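Local coordinates for protein glutamate--cysteine ligase GshA (Methylobacillus flagellatus KT, PDB 3K1T) that probably acts as a ligase that joins glutamate to cysteine to give gamma-glutamylcysteine, at residues G68-N73 against L112-A117; D229-N234 against R266-E271; D238-L243 against S323-Q328. All blocks are in the same frame, centred on the assembly; numbering follows the deposited sequence. Where two conformers were deposited one is given.

Contact 1 (G68-N73 against L112-A117)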
loop_
_atom_site.group_PDB
_atom_site.type_symbol
_atom_site.label_atom_id
_atom_site.label_comp_id
_atom_site.label_asym_id
_atom_site.label_seq_id
_atom_site.Cartn_x
_atom_site.Cartn_y
_atom_site.Cartn_z
ATOM N N GLY A 68 17.752 -2.223 8.666
ATOM C CA GLY A 68 17.395 -1.130 9.542
ATOM C C GLY A 68 15.876 -0.923 9.639
ATOM O O GLY A 68 15.401 0.201 9.802
ATOM N N PHE A 69 15.110 -2.008 9.585
ATOM C CA PHE A 69 13.633 -1.918 9.720
ATOM C C PHE A 69 13.156 -1.319 11.033
ATOM O O PHE A 69 12.060 -0.765 11.105
ATOM C CB PHE A 69 12.967 -3.291 9.457
ATOM C CG PHE A 69 12.890 -3.624 7.999
ATOM C CD1 PHE A 69 11.842 -3.151 7.229
ATOM C CD2 PHE A 69 13.868 -4.391 7.399
ATOM C CE1 PHE A 69 11.793 -3.431 5.853
ATOM C CE2 PHE A 69 13.834 -4.681 6.043
ATOM C CZ PHE A 69 12.799 -4.182 5.250
ATOM N N ASN A 70 13.963 -1.423 12.071
ATOM C CA ASN A 70 13.619 -0.851 13.354
ATOM C C ASN A 70 13.721 0.690 13.380
ATOM O O ASN A 70 13.286 1.309 14.331
ATOM C CB ASN A 70 14.532 -1.421 14.425
ATOM C CG ASN A 70 16.021 -1.178 14.151
ATOM O OD1 ASN A 70 16.548 -1.609 13.136
ATOM N ND2 ASN A 70 16.714 -0.516 15.107
ATOM N N ASN A 71 14.312 1.269 12.334
ATOM C CA ASN A 71 14.505 2.724 12.238
ATOM C C ASN A 71 13.394 3.431 11.502
ATOM O O ASN A 71 13.414 4.660 11.381
ATOM C CB ASN A 71 15.823 3.051 11.512
ATOM C CG ASN A 71 17.057 2.467 12.197
ATOM O OD1 ASN A 71 17.102 2.348 13.411
ATOM N ND2 ASN A 71 18.095 2.174 11.399
ATOM N N LEU A 72 12.456 2.656 10.953
ATOM C CA LEU A 72 11.337 3.202 10.213
ATOM C C LEU A 72 10.353 3.868 11.143
ATOM O O LEU A 72 10.206 3.501 12.312
ATOM C CB LEU A 72 10.626 2.121 9.366
ATOM C CG LEU A 72 11.499 1.480 8.280
ATOM C CD1 LEU A 72 10.728 0.394 7.538
ATOM C CD2 LEU A 72 12.105 2.508 7.250
ATOM N N ASN A 73 9.664 4.873 10.623
ATOM C CA ASN A 73 8.697 5.621 11.430
ATOM C C ASN A 73 7.468 4.739 11.736
ATOM O O ASN A 73 6.769 4.272 10.817
ATOM C CB ASN A 73 8.316 6.887 10.662
ATOM C CG ASN A 73 7.394 7.812 11.454
ATOM O OD1 ASN A 73 6.592 7.380 12.304
ATOM N ND2 ASN A 73 7.516 9.103 11.161
ATOM N N LEU A 112 19.429 -7.105 16.006
ATOM C CA LEU A 112 18.338 -7.909 16.579
ATOM C C LEU A 112 17.013 -7.131 16.613
ATOM O O LEU A 112 15.954 -7.697 16.364
ATOM C CB LEU A 112 18.694 -8.414 17.956
ATOM C CG LEU A 112 19.945 -9.317 18.016
ATOM C CD1 LEU A 112 20.265 -9.678 19.504
ATOM C CD2 LEU A 112 19.788 -10.562 17.129
ATOM N N ARG A 113 17.061 -5.843 16.904
ATOM C CA ARG A 113 15.855 -5.017 16.798
ATOM C C ARG A 113 15.306 -4.937 15.381
ATOM O O ARG A 113 14.074 -4.947 15.192
ATOM C CB ARG A 113 16.104 -3.598 17.338
ATOM C CG ARG A 113 16.393 -3.605 18.826
ATOM C CD ARG A 113 16.810 -2.252 19.325
ATOM N NE ARG A 113 17.080 -2.362 20.754
ATOM C CZ ARG A 113 17.577 -1.399 21.522
ATOM N NH1 ARG A 113 17.866 -0.203 21.008
ATOM N NH2 ARG A 113 17.767 -1.644 22.823
ATOM N N ASN A 114 16.203 -4.864 14.398
ATOM C CA ASN A 114 15.785 -4.974 12.997
ATOM C C ASN A 114 15.053 -6.286 12.724
ATOM O O ASN A 114 14.002 -6.306 12.085
ATOM C CB ASN A 114 16.989 -4.864 12.079
ATOM C CG ASN A 114 16.728 -5.374 10.704
ATOM O OD1 ASN A 114 16.022 -4.716 9.898
ATOM N ND2 ASN A 114 17.302 -6.576 10.398
ATOM N N VAL A 115 15.624 -7.390 13.182
ATOM C CA VAL A 115 14.971 -8.685 13.005
ATOM C C VAL A 115 13.582 -8.729 13.582
ATOM O O VAL A 115 12.656 -9.188 12.892
ATOM C CB VAL A 115 15.822 -9.855 13.507
ATOM C CG1 VAL A 115 15.030 -11.218 13.317
ATOM C CG2 VAL A 115 17.163 -9.857 12.702
ATOM N N HIS A 116 13.416 -8.236 14.795
ATOM C CA HIS A 116 12.097 -8.153 15.417
ATOM C C HIS A 116 11.103 -7.301 14.608
ATOM O O HIS A 116 9.965 -7.724 14.375
ATOM C CB HIS A 116 12.187 -7.619 16.834
ATOM C CG HIS A 116 10.855 -7.373 17.460
ATOM N ND1 HIS A 116 10.166 -8.347 18.151
ATOM C CD2 HIS A 116 10.079 -6.261 17.502
ATOM C CE1 HIS A 116 9.012 -7.854 18.567
ATOM N NE2 HIS A 116 8.931 -6.589 18.176
ATOM N N ALA A 117 11.550 -6.123 14.174
ATOM C CA ALA A 117 10.704 -5.187 13.379
ATOM C C ALA A 117 10.298 -5.782 12.042
ATOM O O ALA A 117 9.138 -5.681 11.632
ATOM C CB ALA A 117 11.469 -3.852 13.161
#
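A short 3-10 turn, Phe69 to Asn71, in the loop between strand 57-63 and helix 77-91 rests against helix 109-124, where Asn114 meets the backbone of Phe69. Asn114 OD1 accepts from Phe69 N at 2.9 Å, the donor in the carbonyl plane on a lone pair, with a C=O...N angle of 138°. Asn114 OD1 also sits at the edge of the Phe69 ring, 3.3 Å from Phe69 CD2 and in the ring plane, the amide and ring being nearly coplanar at 28°. Asn114 turns CG away from its own backbone N (chi1 162°), which brings the amide to the start of the turn. Its ND2 is bound to Asn177 OD1, a bond that fixes which way round the amide faces. Here a helix side chain serves the main chain of a loop, since the N-H groups at the start of a 3-10 turn are not used within it. A leucine in place of Asn114 would probably leave Phe69 N without this acceptor and Asn177 OD1 without this donor. One turn further on, Ala117 CB packs on the 3-10 turn, 3.6 Å from Asn70 N and 4.0 Å from Phe69 CB. Asn70 lays its side chain across the helix: OD1 lies 3.5 Å from Asn114 CB and ND2 3.9 Å from Arg113 CB. Phe69 reaches on to Leu118 and Ile121 of the same helix and meets Tyr347 edge-to-face.

Contact 2 (D229-N234 against R266-E271)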
loop_
_atom_site.group_PDB
_atom_site.type_symbol
_atom_site.label_atom_id
_atom_site.label_comp_id
_atom_site.label_asym_id
_atom_site.label_seq_id
_atom_site.Cartn_x
_atom_site.Cartn_y
_atom_site.Cartn_z
ATOM N N ASP A 229 20.248 16.744 -17.426
ATOM C CA ASP A 229 21.630 16.273 -17.551
ATOM C C ASP A 229 21.747 14.960 -16.728
ATOM O O ASP A 229 21.538 15.001 -15.536
ATOM C CB ASP A 229 22.584 17.354 -16.973
ATOM C CG ASP A 229 24.057 16.977 -17.056
ATOM O OD1 ASP A 229 24.378 15.843 -17.451
ATOM O OD2 ASP A 229 24.928 17.827 -16.719
ATOM N N PRO A 230 22.057 13.811 -17.356
ATOM C CA PRO A 230 22.154 12.563 -16.589
ATOM C C PRO A 230 23.163 12.594 -15.458
ATOM O O PRO A 230 23.017 11.822 -14.509
ATOM C CB PRO A 230 22.560 11.527 -17.646
ATOM C CG PRO A 230 23.146 12.313 -18.752
ATOM C CD PRO A 230 22.380 13.583 -18.781
ATOM N N TRP A 231 24.179 13.464 -15.565
ATOM C CA TRP A 231 25.208 13.603 -14.531
ATOM C C TRP A 231 24.619 14.065 -13.196
ATOM O O TRP A 231 25.147 13.729 -12.139
ATOM C CB TRP A 231 26.355 14.527 -14.987
ATOM C CG TRP A 231 27.471 14.621 -13.969
ATOM C CD1 TRP A 231 28.468 13.709 -13.774
ATOM C CD2 TRP A 231 27.693 15.658 -13.010
ATOM N NE1 TRP A 231 29.299 14.110 -12.775
ATOM C CE2 TRP A 231 28.844 15.299 -12.265
ATOM C CE3 TRP A 231 27.020 16.845 -12.685
ATOM C CZ2 TRP A 231 29.334 16.070 -11.217
ATOM C CZ3 TRP A 231 27.500 17.616 -11.635
ATOM C CH2 TRP A 231 28.655 17.248 -10.927
ATOM N N LEU A 232 23.476 14.753 -13.228
ATOM C CA LEU A 232 22.837 15.200 -11.978
ATOM C C LEU A 232 22.315 14.022 -11.126
ATOM O O LEU A 232 22.059 14.201 -9.936
ATOM C CB LEU A 232 21.720 16.196 -12.267
ATOM C CG LEU A 232 22.186 17.515 -12.919
ATOM C CD1 LEU A 232 20.940 18.484 -13.083
ATOM C CD2 LEU A 232 23.376 18.174 -12.225
ATOM N N LEU A 233 22.163 12.849 -11.744
ATOM C CA LEU A 233 21.622 11.664 -11.099
ATOM C C LEU A 233 22.641 10.523 -10.966
ATOM O O LEU A 233 22.330 9.493 -10.390
ATOM C CB LEU A 233 20.468 11.129 -11.948
ATOM C CG LEU A 233 19.210 11.958 -12.121
ATOM C CD1 LEU A 233 18.319 11.360 -13.212
ATOM C CD2 LEU A 233 18.495 12.018 -10.767
ATOM N N ASN A 234 23.831 10.656 -11.551
ATOM C CA ASN A 234 24.682 9.492 -11.770
ATOM C C ASN A 234 26.175 9.807 -11.620
ATOM O O ASN A 234 26.705 10.601 -12.379
ATOM C CB ASN A 234 24.391 8.941 -13.172
ATOM C CG ASN A 234 24.995 7.558 -13.407
ATOM O OD1 ASN A 234 25.539 6.925 -12.485
ATOM N ND2 ASN A 234 24.915 7.102 -14.634
ATOM N N ARG A 266 36.060 17.294 -12.709
ATOM C CA ARG A 266 36.421 18.694 -12.800
ATOM C C ARG A 266 35.642 19.440 -13.881
ATOM O O ARG A 266 35.228 20.575 -13.628
ATOM C CB ARG A 266 37.929 18.878 -13.060
ATOM C CG ARG A 266 38.772 18.726 -11.849
ATOM C CD ARG A 266 40.162 19.397 -12.055
ATOM N NE ARG A 266 40.923 18.739 -13.114
ATOM C CZ ARG A 266 41.649 17.620 -12.973
ATOM N NH1 ARG A 266 41.775 16.992 -11.801
ATOM N NH2 ARG A 266 42.295 17.153 -14.031
ATOM N N ARG A 267 35.442 18.836 -15.064
ATOM C CA ARG A 267 34.667 19.484 -16.134
ATOM C C ARG A 267 33.252 19.803 -15.686
ATOM O O ARG A 267 32.722 20.908 -15.939
ATOM C CB ARG A 267 34.566 18.610 -17.379
ATOM C CG ARG A 267 35.781 18.575 -18.229
ATOM C CD ARG A 267 35.493 17.822 -19.514
ATOM N NE ARG A 267 34.401 18.430 -20.273
ATOM C CZ ARG A 267 33.920 17.941 -21.409
ATOM N NH1 ARG A 267 34.424 16.833 -21.935
ATOM N NH2 ARG A 267 32.931 18.558 -22.016
ATOM N N LYS A 268 32.615 18.819 -15.033
ATOM C CA LYS A 268 31.265 19.049 -14.519
ATOM C C LYS A 268 31.215 20.068 -13.384
ATOM O O LYS A 268 30.280 20.897 -13.336
ATOM C CB LYS A 268 30.578 17.713 -14.148
ATOM C CG LYS A 268 30.061 16.935 -15.347
ATOM C CD LYS A 268 28.815 17.587 -15.928
ATOM C CE LYS A 268 28.366 17.033 -17.245
ATOM N NZ LYS A 268 27.253 17.826 -17.860
ATOM N N TYR A 269 32.213 20.057 -12.499
ATOM C CA TYR A 269 32.272 21.012 -11.390
ATOM C C TYR A 269 32.417 22.439 -11.942
ATOM O O TYR A 269 31.769 23.364 -11.441
ATOM C CB TYR A 269 33.386 20.639 -10.397
ATOM C CG TYR A 269 33.045 19.516 -9.402
ATOM C CD1 TYR A 269 31.998 18.636 -9.611
ATOM C CD2 TYR A 269 33.769 19.363 -8.245
ATOM C CE1 TYR A 269 31.713 17.621 -8.695
ATOM C CE2 TYR A 269 33.490 18.378 -7.336
ATOM C CZ TYR A 269 32.442 17.515 -7.555
ATOM O OH TYR A 269 32.157 16.508 -6.646
ATOM N N ALA A 270 33.189 22.591 -13.020
ATOM C CA ALA A 270 33.335 23.898 -13.689
ATOM C C ALA A 270 32.007 24.348 -14.318
ATOM O O ALA A 270 31.574 25.499 -14.123
ATOM C CB ALA A 270 34.475 23.864 -14.734
ATOM N N GLU A 271 31.347 23.432 -15.018
ATOM C CA GLU A 271 30.062 23.703 -15.634
ATOM C C GLU A 271 29.058 24.256 -14.597
ATOM O O GLU A 271 28.318 25.192 -14.892
ATOM C CB GLU A 271 29.499 22.445 -16.276
ATOM C CG GLU A 271 28.116 22.633 -16.925
ATOM C CD GLU A 271 27.596 21.404 -17.662
ATOM O OE1 GLU A 271 28.325 20.397 -17.776
ATOM O OE2 GLU A 271 26.441 21.465 -18.147
HETATM O O HOH W 1 26.201 15.002 -19.019
HETATM O O HOH W 2 25.378 19.470 -19.693
#
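Charge and aromatic packing divide the work between Asp229, Trp231 and Lys268. The ionic part centres on Lys268 NZ, which forms salt bridges with Asp229 OD2 at 2.6 Å and Glu271 OE1 at 2.8 Å. Each carboxylate is met on its syn side, the ammonium standing somewhat out of each carboxylate plane. Between the acids, Asp229 OD2 and Glu271 OE2 come within 4.2 Å, a pairing of like charges that the lysine probably offsets. Water supplements the network: one molecule donates to Asp229 OD1 and accepts weakly from Lys268 NZ, while another donates to Glu271 OE2 and, weakly, to Asp229 OD2. Tyr272 OH is a further partner of Asp229 OD2.

The other oxygen of Asp229 serves its own chain. Asp229 OD1 accepts from Trp231 N at 3.0 Å, closing an Asx turn at the head of the 3-10 segment 230-232, so a single carboxylate both shapes the loop and ties it to helix 251-272.

Apolar contact comes from the stem of the same lysine. Lys268 CB lies over the centre of the six-membered ring of Trp231, 3.5 Å from the centroid and 11° off the normal, a CH-pi contact. The bend at chi2 (-73°) lets CG and CD continue over the indole toward CD2, leading NZ to the acid. At the indole edge, Trp231 CZ2 meets Tyr269 CE1 at 3.8 Å, while NE1 bonds to Glu329 OE1 and Lys56 makes a cation-pi contact with the ring.

Contact 3 (D238-L243 against S323-Q328)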
loop_
_atom_site.group_PDB
_atom_site.type_symbol
_atom_site.label_atom_id
_atom_site.label_comp_id
_atom_site.label_asym_id
_atom_site.label_seq_id
_atom_site.Cartn_x
_atom_site.Cartn_y
_atom_site.Cartn_z
ATOM N N ASP A 238 34.813 4.156 -13.461
ATOM C CA ASP A 238 35.699 3.365 -14.366
ATOM C C ASP A 238 36.133 2.109 -13.595
ATOM O O ASP A 238 35.888 1.999 -12.384
ATOM C CB ASP A 238 36.878 4.246 -14.794
ATOM C CG ASP A 238 37.671 3.682 -16.003
ATOM O OD1 ASP A 238 37.218 2.714 -16.657
ATOM O OD2 ASP A 238 38.772 4.229 -16.258
ATOM N N THR A 239 36.792 1.171 -14.278
ATOM C CA THR A 239 37.241 -0.045 -13.642
ATOM C C THR A 239 38.640 -0.423 -14.125
ATOM O O THR A 239 39.109 0.029 -15.183
ATOM C CB THR A 239 36.332 -1.252 -13.996
ATOM O OG1 THR A 239 36.407 -1.469 -15.401
ATOM C CG2 THR A 239 34.893 -1.045 -13.601
ATOM N N CYS A 240 39.340 -1.204 -13.316
ATOM C CA CYS A 240 40.391 -2.037 -13.876
ATOM C C CYS A 240 40.391 -3.424 -13.295
ATOM O O CYS A 240 39.557 -3.733 -12.448
ATOM C CB CYS A 240 41.718 -1.386 -13.812
ATOM S SG CYS A 240 42.381 -1.231 -12.230
ATOM N N GLY A 241 41.247 -4.293 -13.840
ATOM C CA GLY A 241 41.263 -5.691 -13.425
ATOM C C GLY A 241 41.878 -5.859 -12.060
ATOM O O GLY A 241 42.148 -4.882 -11.366
ATOM N N GLY A 242 42.134 -7.100 -11.667
ATOM C CA GLY A 242 42.750 -7.359 -10.388
ATOM C C GLY A 242 44.150 -6.775 -10.367
ATOM O O GLY A 242 44.861 -6.724 -11.400
ATOM N N LEU A 243 44.544 -6.272 -9.212
ATOM C CA LEU A 243 45.875 -5.728 -9.036
ATOM C C LEU A 243 46.457 -6.324 -7.769
ATOM O O LEU A 243 45.710 -6.695 -6.857
ATOM C CB LEU A 243 45.828 -4.202 -8.907
ATOM C CG LEU A 243 45.284 -3.383 -10.072
ATOM C CD1 LEU A 243 45.286 -1.934 -9.674
ATOM C CD2 LEU A 243 46.123 -3.607 -11.353
ATOM N N SER A 323 39.824 -9.119 -7.713
ATOM C CA SER A 323 39.529 -9.453 -9.096
ATOM C C SER A 323 39.102 -8.255 -9.959
ATOM O O SER A 323 39.059 -8.353 -11.196
ATOM C CB SER A 323 38.463 -10.533 -9.159
ATOM O OG SER A 323 37.231 -10.046 -8.641
ATOM N N GLU A 324 38.801 -7.130 -9.318
ATOM C CA GLU A 324 38.355 -5.945 -10.027
ATOM C C GLU A 324 38.553 -4.780 -9.087
ATOM O O GLU A 324 38.390 -4.924 -7.877
ATOM C CB GLU A 324 36.863 -6.013 -10.400
ATOM C CG GLU A 324 36.393 -4.825 -11.296
ATOM C CD GLU A 324 34.912 -4.937 -11.765
ATOM O OE1 GLU A 324 34.005 -5.255 -10.947
ATOM O OE2 GLU A 324 34.672 -4.692 -12.963
ATOM N N VAL A 325 38.911 -3.643 -9.659
ATOM C CA VAL A 325 38.973 -2.374 -8.907
ATOM C C VAL A 325 38.003 -1.430 -9.591
ATOM O O VAL A 325 38.107 -1.213 -10.799
ATOM C CB VAL A 325 40.393 -1.767 -8.861
ATOM C CG1 VAL A 325 40.398 -0.432 -8.120
ATOM C CG2 VAL A 325 41.438 -2.764 -8.233
ATOM N N ILE A 326 37.053 -0.905 -8.814
ATOM C CA ILE A 326 36.074 0.050 -9.313
ATOM C C ILE A 326 36.436 1.427 -8.766
ATOM O O ILE A 326 36.698 1.578 -7.569
ATOM C CB ILE A 326 34.615 -0.335 -8.869
ATOM C CG1 ILE A 326 34.262 -1.734 -9.381
ATOM C CG2 ILE A 326 33.590 0.708 -9.433
ATOM C CD1 ILE A 326 33.186 -2.460 -8.608
ATOM N N LEU A 327 36.489 2.403 -9.667
ATOM C CA LEU A 327 36.744 3.787 -9.311
ATOM C C LEU A 327 35.464 4.560 -9.538
ATOM O O LEU A 327 34.923 4.536 -10.633
ATOM C CB LEU A 327 37.861 4.349 -10.188
ATOM C CG LEU A 327 39.205 3.641 -10.027
ATOM C CD1 LEU A 327 39.304 2.435 -10.956
ATOM C CD2 LEU A 327 40.368 4.631 -10.269
ATOM N N GLN A 328 34.951 5.215 -8.499
ATOM C CA GLN A 328 33.700 5.957 -8.651
ATOM C C GLN A 328 33.877 7.422 -8.214
ATOM O O GLN A 328 34.517 7.701 -7.218
ATOM C CB GLN A 328 32.575 5.308 -7.850
ATOM C CG GLN A 328 31.176 5.887 -8.187
ATOM C CD GLN A 328 30.062 5.350 -7.301
ATOM O OE1 GLN A 328 30.244 5.169 -6.096
ATOM N NE2 GLN A 328 28.898 5.075 -7.914
#
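Asp238 O accepts from Leu327 N at 2.8 Å, nearly straight at 170°, with the donor tilted from the carbonyl plane. Its return bond, from Asp238 N to Leu327 O at 2.9 Å, completes a hydrogen-bonded antiparallel pair. Two residues along, Cys240 and Val325 repeat the pattern: Cys240 N donates to Val325 O at 2.8 Å, and Val325 N to Cys240 O at 2.9 Å. Thr239 and Ile326 form the non-hydrogen-bonded pair between them, where Thr239 CA approaches Val325 O at 3.2 Å in a CA-H...O contact.

The side chains alternate as this register requires. On one face lie Asp238, Cys240, Val325 and Leu327. Cys240 SG sits between its own backbone N and carbonyl carbon (chi1 70°) and packs against Val325 CB at 3.9 Å. Val325 CG2 also meets Leu243 CD1, the two side chains crossing at about a right angle. Helix 251-272 covers this face, through Gln253 and Lys257 on Cys240 and through Val258 and Leu261 on Leu327. Thr239 and Ile326 occupy the other face, where Phe212 of helix 210-226 packs on Ile326. Thr239 CG2 lies 3.7 Å from Glu324 OE2; that carboxylate oxygen is hydrogen-bonded to Ser209 OG.

The N-to-C directions of 238-241 and 324-328 are 162° apart, close to antiparallel. Strand 324-329 also bonds along its other side to strand 280-285, so 237-241 is added as an outermost strand within the chain. The result is a four-stranded antiparallel sheet in the order 237-241, 324-329, 280-285, 291-296, layered between helices 251-272 and 210-226, of the alpha+beta kind.

In the fold
From the N terminus, contact 1 comes first: it closes a loop of 38 residues and ties the turn before helix 77-91 to helix 109-124. It is finished before the others open and lies on the opposite side of the chain's centre, its centre about 36 Å from that of contact 2 and about 34 Å from that of contact 3. Those two cross. Segment 229-234 leads almost directly into strand 237-241, the chain then forms helix 251-272, where contact 2 closes, and only after strands 280-285 and 291-296 does 323-328 return to close contact 3. Helix 251-272 is joined to the preceding loop near its C-terminal end, while its earlier part lies on the four-stranded sheet.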